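Local coordinates for protein RmpD (Hexulose-6-phosphate synthase) (Streptococcus mutans, PDB 3EXR) that belongs to the orotidine 5'-phosphate decarboxylase / HUMPS family of TIM-barrel enzymes and pairs with a second copy of itself, at residues 95-100 / 133-138; 64-69 / 115-120; 111-116 / 168-173. All blocks are in the same frame, centred on the assembly; numbering follows the deposited sequence.

In the fold
The three contacts sit side by side on one sector of an eight-stranded parallel barrel, their centres about 10 to 11 Å apart. Contacts 2 and 3 share Gln115 and Val116 of strand 113-117: contact 3 reaches across the barrel interior from the start of that strand to strand 170-174, and contact 2 from its far end to strand 60-67, beside the second subunit. Contact 1 lies on the outside, where helix 94-107 packs on the segment leading into strand 137-141. Strand 137-141 and the residue before it join the set: Val116 N is 2.9 Å from Gln137 O on one flank, and Arg170 N is 2.9 Å from Ser136 O on the other.

Contact 1: 95-100 / 133-138; sequences PTMKAA and AGISQA
Met97 and Lys98 are the two residues of helix 94-107 that meet the segment 133-138, and they do so side by side. Met97 comes first: its CB presses on the end of Ile135, with CB to Ile135 CD1 only 3.4 Å, tighter than usual for two carbons. Ile135 CD1 also lies 3.6 Å from Met97 O. Beyond CB the methionine turns off; CG stands beside its own backbone N (chi1 -67°) and the straight chain runs away from Ile135 toward Val116 and Trp130. The delta methyl of Ile135 thus fits against the root of the methionine, not its sulfur.

Next along, Lys98 lays its aliphatic stem over Ala133. Its CG is 3.8 Å from Ala133 CB and its CE 3.9 Å from the same methyl, so the chain passes alongside the alanine while NZ carries on beyond it. One turn later, Arg101 NE donates a hydrogen bond to Ala133 O. Ala133 follows helix 124-132, and Gly134, with positive phi, ends that helix in a Schellman motif that swings the chain round to present Ile135. Ile135 also rests on Ile114 and Val116, which places it between helix layer and sheet. A helix packed outside the sheet, against the turn that leads from the following helix into its next strand, belongs to the outer layer of a TIM barrel.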
# COMPACT_ATOMS: atom_id res chain seq x y z
N PRO A 95 14.57 4.27 6.71
CA PRO A 95 15.36 3.34 5.88
C PRO A 95 14.63 2.80 4.63
O PRO A 95 15.22 2.75 3.55
CB PRO A 95 15.75 2.22 6.85
CG PRO A 95 15.73 2.90 8.20
CD PRO A 95 14.58 3.84 8.13
N THR A 96 13.36 2.46 4.78
CA THR A 96 12.56 2.01 3.63
C THR A 96 12.45 3.13 2.56
O THR A 96 12.63 2.89 1.35
CB THR A 96 11.17 1.60 4.10
OG1 THR A 96 11.26 0.40 4.87
CG2 THR A 96 10.25 1.34 2.92
N MET A 97 12.13 4.35 3.00
CA MET A 97 12.02 5.48 2.06
C MET A 97 13.36 5.80 1.38
O MET A 97 13.39 6.04 0.18
CB MET A 97 11.47 6.73 2.72
CG MET A 97 10.02 6.63 3.18
SD MET A 97 9.50 8.22 3.78
CE MET A 97 7.78 7.93 4.24
N LYS A 98 14.45 5.77 2.14
CA LYS A 98 15.78 5.99 1.53
C LYS A 98 16.12 4.90 0.53
O LYS A 98 16.67 5.18 -0.54
CB LYS A 98 16.88 6.05 2.60
CG LYS A 98 17.04 7.36 3.29
CD LYS A 98 18.33 7.34 4.13
CE LYS A 98 18.50 8.65 4.94
NZ LYS A 98 19.10 8.44 6.32
N ALA A 99 15.82 3.64 0.86
CA ALA A 99 16.15 2.55 -0.06
C ALA A 99 15.37 2.69 -1.37
O ALA A 99 15.90 2.43 -2.45
CB ALA A 99 15.87 1.18 0.57
N ALA A 100 14.12 3.15 -1.27
CA ALA A 100 13.27 3.34 -2.43
C ALA A 100 13.81 4.49 -3.27
O ALA A 100 13.94 4.37 -4.49
CB ALA A 100 11.84 3.62 -2.00
N ALA A 133 15.93 12.94 4.62
CA ALA A 133 16.21 11.70 3.87
C ALA A 133 16.21 11.91 2.36
O ALA A 133 16.37 10.94 1.60
CB ALA A 133 15.22 10.58 4.28
N GLY A 134 16.04 13.16 1.92
CA GLY A 134 16.08 13.57 0.51
C GLY A 134 14.76 13.43 -0.24
O GLY A 134 14.73 13.45 -1.45
N ILE A 135 13.68 13.30 0.50
CA ILE A 135 12.34 13.17 -0.07
C ILE A 135 11.53 14.45 0.18
O ILE A 135 11.24 14.84 1.33
CB ILE A 135 11.67 11.90 0.49
CG1 ILE A 135 12.46 10.67 0.00
CG2 ILE A 135 10.17 11.82 0.07
CD1 ILE A 135 12.21 9.40 0.72
N SER A 136 11.12 15.08 -0.91
CA SER A 136 10.56 16.43 -0.82
C SER A 136 9.29 16.62 -1.60
O SER A 136 8.98 17.73 -1.99
CB SER A 136 11.61 17.47 -1.21
OG SER A 136 12.00 17.35 -2.56
N GLN A 137 8.56 15.52 -1.84
CA GLN A 137 7.19 15.57 -2.36
C GLN A 137 6.26 14.88 -1.38
O GLN A 137 6.59 13.81 -0.83
CB GLN A 137 7.08 14.88 -3.71
CG GLN A 137 7.70 15.63 -4.86
CD GLN A 137 7.16 15.14 -6.19
OE1 GLN A 137 5.95 15.23 -6.43
NE2 GLN A 137 8.04 14.64 -7.07
N ALA A 138 5.09 15.47 -1.20
CA ALA A 138 4.04 14.92 -0.34
C ALA A 138 2.69 15.08 -1.01
O ALA A 138 2.44 16.08 -1.67
CB ALA A 138 4.04 15.60 1.00

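Contact 2: 64-69 / 115-120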
# COMPACT_ATOMS: atom_id res chain seq x y z
N ASP A 64 1.81 4.41 -8.20
CA ASP A 64 1.24 4.71 -6.88
C ASP A 64 1.18 3.42 -6.07
O ASP A 64 0.11 2.88 -5.86
CB ASP A 64 -0.13 5.36 -7.08
CG ASP A 64 -0.84 5.70 -5.79
OD1 ASP A 64 -0.23 5.87 -4.73
OD2 ASP A 64 -2.09 5.83 -5.82
N THR A 65 2.33 2.96 -5.60
CA THR A 65 2.38 1.71 -4.85
C THR A 65 2.09 1.87 -3.35
O THR A 65 1.86 0.88 -2.66
CB THR A 65 3.75 1.03 -4.95
OG1 THR A 65 4.75 1.92 -4.46
CG2 THR A 65 4.10 0.75 -6.38
N LYS A 66 2.15 3.09 -2.83
CA LYS A 66 1.97 3.35 -1.40
C LYS A 66 2.85 2.39 -0.61
O LYS A 66 2.43 1.79 0.40
CB LYS A 66 0.50 3.27 -1.01
CG LYS A 66 -0.30 4.43 -1.62
CD LYS A 66 -1.74 4.48 -1.13
CE LYS A 66 -2.49 5.74 -1.60
NZ LYS A 66 -2.54 5.90 -3.10
N CYS A 67 4.07 2.24 -1.11
CA CYS A 67 5.06 1.31 -0.56
C CYS A 67 5.32 1.52 0.93
O CYS A 67 5.60 2.64 1.37
CB CYS A 67 6.34 1.42 -1.36
SG CYS A 67 7.69 0.50 -0.71
N ALA A 68 5.20 0.43 1.69
CA ALA A 68 5.42 0.45 3.15
C ALA A 68 6.71 -0.23 3.57
O ALA A 68 7.18 0.02 4.68
CB ALA A 68 4.26 -0.20 3.88
N ASP A 69 7.24 -1.11 2.72
CA ASP A 69 8.37 -1.95 3.08
C ASP A 69 8.99 -2.50 1.78
O ASP A 69 8.38 -2.41 0.70
CB ASP A 69 7.87 -3.08 3.98
CG ASP A 69 8.95 -3.73 4.83
OD1 ASP A 69 10.15 -3.40 4.71
OD2 ASP A 69 8.60 -4.63 5.61
N GLN A 115 7.46 10.10 -3.44
CA GLN A 115 6.41 10.99 -2.93
C GLN A 115 5.80 10.33 -1.70
O GLN A 115 5.48 9.15 -1.74
CB GLN A 115 5.30 11.17 -3.96
CG GLN A 115 5.73 11.58 -5.37
CD GLN A 115 4.54 11.73 -6.30
OE1 GLN A 115 3.82 10.74 -6.51
NE2 GLN A 115 4.28 12.96 -6.78
N VAL A 116 5.59 11.10 -0.64
CA VAL A 116 4.98 10.58 0.58
C VAL A 116 3.46 10.82 0.55
O VAL A 116 2.95 11.95 0.52
CB VAL A 116 5.54 11.22 1.84
CG1 VAL A 116 4.93 10.55 3.09
CG2 VAL A 116 7.06 11.06 1.91
N GLU A 117 2.73 9.71 0.60
CA GLU A 117 1.27 9.69 0.70
C GLU A 117 0.83 9.88 2.15
O GLU A 117 1.20 9.10 3.02
CB GLU A 117 0.72 8.37 0.13
CG GLU A 117 0.52 8.40 -1.40
CD GLU A 117 -0.74 9.13 -1.86
OE1 GLU A 117 -1.44 9.71 -1.01
OE2 GLU A 117 -1.04 9.12 -3.07
N LEU A 118 0.09 10.95 2.39
CA LEU A 118 -0.27 11.39 3.75
C LEU A 118 -1.60 10.82 4.17
O LEU A 118 -2.64 11.20 3.63
CB LEU A 118 -0.26 12.92 3.82
CG LEU A 118 1.07 13.60 3.50
CD1 LEU A 118 0.90 15.10 3.49
CD2 LEU A 118 2.17 13.24 4.48
N TYR A 119 -1.54 9.85 5.10
CA TYR A 119 -2.71 9.23 5.72
C TYR A 119 -2.52 9.16 7.23
O TYR A 119 -1.42 8.88 7.72
CB TYR A 119 -2.92 7.81 5.19
CG TYR A 119 -3.51 7.79 3.79
CD1 TYR A 119 -4.88 7.66 3.59
CD2 TYR A 119 -2.71 7.97 2.66
CE1 TYR A 119 -5.42 7.66 2.33
CE2 TYR A 119 -3.25 8.00 1.38
CZ TYR A 119 -4.61 7.83 1.22
OH TYR A 119 -5.17 7.82 -0.04
N GLY A 120 -3.62 9.34 7.95
CA GLY A 120 -3.64 9.19 9.40
C GLY A 120 -2.88 10.29 10.12
O GLY A 120 -2.75 11.40 9.58
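Strands 60-67 and 113-117 come closest at Lys66 and Glu117, 6.7 Å between CA atoms, although strand 85-89 separates the two in the barrel sheet. The segment 64-69 reads Asp-x-Lys-x-x-Asp, the signature of this TIM-barrel family at the end of the third strand. Its Asp64 and Lys66 form a salt-bridge network with Glu117. Lys66 bends at its last torsion (chi4 58°), which brings NZ to the open end of the Asp64 carboxylate, between its two oxygens: NZ is 2.8 Å from Asp64 OD1, bonded through the syn lone pair, and also 2.8 Å from Asp64 OD2. Thr38 OG1 is a further partner of NZ.

Glu117 adds a longer salt bridge from across the contact, with OE2 3.6 Å from Lys66 NZ. Its chain folds at chi2 (-78°), so the carboxylate comes up alongside the lysine, and its plane lies 26° from that of Asp64. The two acids are close, Asp64 OD1 standing 3.7 Å from Glu117 OE2, and Lys66 NZ lies beside both; Thr87 OG1 also bonds to Asp64 OD1.

Tyr119 flanks the lysine. Its hydroxyl is hydrogen-bonded to Asp69 OD2 of the second subunit, so the dimer interface borders directly on this network. The phenol crosses the lysine at about a right angle, putting Tyr119 OH 3.7 Å from Lys66 CE, with Tyr119 CE2 at 3.8 Å from the same carbon.

Contact 3: 111-116 / 168-173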
# COMPACT_ATOMS: atom_id res chain seq x y z
N LYS A 111 14.86 11.97 -13.40
CA LYS A 111 13.51 12.29 -12.92
C LYS A 111 13.06 11.48 -11.68
O LYS A 111 12.06 11.83 -11.06
CB LYS A 111 12.48 12.09 -14.05
CG LYS A 111 12.63 12.97 -15.32
CD LYS A 111 11.26 13.13 -16.08
CE LYS A 111 10.93 12.00 -17.14
NZ LYS A 111 9.47 11.84 -17.71
N GLY A 112 13.79 10.41 -11.32
CA GLY A 112 13.38 9.50 -10.25
C GLY A 112 13.19 10.14 -8.89
O GLY A 112 14.10 10.78 -8.37
N GLU A 113 12.00 9.97 -8.31
CA GLU A 113 11.67 10.54 -7.02
C GLU A 113 10.64 9.72 -6.26
O GLU A 113 9.82 9.01 -6.89
CB GLU A 113 11.04 11.93 -7.21
CG GLU A 113 11.96 13.04 -7.69
CD GLU A 113 11.40 14.41 -7.38
OE1 GLU A 113 11.06 14.67 -6.20
OE2 GLU A 113 11.29 15.21 -8.32
N ILE A 114 10.67 9.87 -4.94
CA ILE A 114 9.67 9.34 -4.03
C ILE A 114 8.73 10.47 -3.60
O ILE A 114 9.12 11.65 -3.45
CB ILE A 114 10.36 8.66 -2.81
CG1 ILE A 114 11.31 7.57 -3.29
CG2 ILE A 114 9.34 8.10 -1.82
CD1 ILE A 114 10.71 6.49 -4.13
N GLN A 115 7.46 10.10 -3.44
CA GLN A 115 6.41 10.99 -2.93
C GLN A 115 5.80 10.33 -1.70
O GLN A 115 5.48 9.15 -1.74
CB GLN A 115 5.30 11.17 -3.96
CG GLN A 115 5.73 11.58 -5.37
CD GLN A 115 4.54 11.73 -6.30
OE1 GLN A 115 3.82 10.74 -6.51
NE2 GLN A 115 4.28 12.96 -6.78
N VAL A 116 5.59 11.10 -0.64
CA VAL A 116 4.98 10.58 0.58
C VAL A 116 3.46 10.82 0.55
O VAL A 116 2.95 11.95 0.52
CB VAL A 116 5.54 11.22 1.84
CG1 VAL A 116 4.93 10.55 3.09
CG2 VAL A 116 7.06 11.06 1.91
N GLY A 168 9.43 23.23 2.66
CA GLY A 168 10.23 22.84 1.51
C GLY A 168 9.67 21.70 0.66
O GLY A 168 10.33 21.26 -0.28
N PHE A 169 8.44 21.26 0.95
CA PHE A 169 7.77 20.26 0.09
C PHE A 169 7.19 20.83 -1.19
O PHE A 169 6.60 21.94 -1.21
CB PHE A 169 6.67 19.51 0.84
CG PHE A 169 7.18 18.52 1.85
CD1 PHE A 169 7.50 17.22 1.48
CD2 PHE A 169 7.39 18.90 3.17
CE1 PHE A 169 7.98 16.29 2.41
CE2 PHE A 169 7.86 18.00 4.11
CZ PHE A 169 8.15 16.68 3.74
N ARG A 170 7.32 20.04 -2.26
CA ARG A 170 6.44 20.18 -3.42
C ARG A 170 5.20 19.35 -3.10
O ARG A 170 5.27 18.12 -3.03
CB ARG A 170 7.12 19.72 -4.70
CG ARG A 170 8.03 20.81 -5.33
CD ARG A 170 9.05 20.23 -6.33
NE ARG A 170 9.94 19.30 -5.63
CZ ARG A 170 10.37 18.14 -6.11
NH1 ARG A 170 10.11 17.74 -7.34
NH2 ARG A 170 11.12 17.38 -5.32
N VAL A 171 4.09 20.04 -2.87
CA VAL A 171 2.86 19.42 -2.40
C VAL A 171 1.87 19.20 -3.55
O VAL A 171 1.54 20.10 -4.31
CB VAL A 171 2.22 20.25 -1.26
CG1 VAL A 171 0.88 19.68 -0.83
CG2 VAL A 171 3.18 20.34 -0.08
N SER A 172 1.41 17.96 -3.68
CA SER A 172 0.32 17.64 -4.57
C SER A 172 -0.95 17.57 -3.75
O SER A 172 -0.93 17.09 -2.61
CB SER A 172 0.54 16.28 -5.23
OG SER A 172 1.65 16.29 -6.06
N VAL A 173 -2.06 18.07 -4.31
CA VAL A 173 -3.34 17.93 -3.62
C VAL A 173 -4.30 17.08 -4.46
O VAL A 173 -4.22 17.04 -5.69
CB VAL A 173 -3.99 19.32 -3.28
CG1 VAL A 173 -3.16 20.12 -2.33
CG2 VAL A 173 -4.24 20.11 -4.55
O HOH W 1 1.67 13.96 -7.57
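Glu113 runs out extended beyond CG, while Arg170 folds at its third torsion (chi3 -62°); together these bring the carboxylate to the edge of the guanidinium, inside the TIM barrel near the start of the strands. The strands involved, 113-117 and 170-174, are not neighbours: strand 137-141 lies between them, and the closest CA atoms, those of Gln115 and Val171, are 9.2 Å apart. Side chains and one water close the gap, in two steps along the strands.

The first step is a two-pronged, end-on salt bridge. Arg170 NH1 gives the straighter bond, 3.0 Å to Glu113 OE2 at 175°, almost in the guanidinium plane and on the syn lone pair of the oxygen. Arg170 NH2 is nearer its partner, 2.8 Å from Glu113 OE1, but its bond is less straight and tilted out of both group planes, as expected with those planes 31° apart. Each end has further support from the strand between and the loop before it: OE1 also accepts from Gln137 NE2, and NH2 also donates to Ser136 OG. Phe191 meets the arginine in a cation-pi contact. With so many partners, both flat groups are well fixed in rotation.

Further along the strands Gln115 and Ser172 form the next pair, consistent with the layered filling of TIM-barrel interiors, with Gln137 reaching in from the strand between. Gln115 NE2 already binds Gln137 OE1, and it stays 4.3 Å from Ser172 OG, too far for a direct bond. A single water spans that distance: it accepts from Gln115 NE2 at 2.9 Å and donates to Ser172 OG at 2.8 Å.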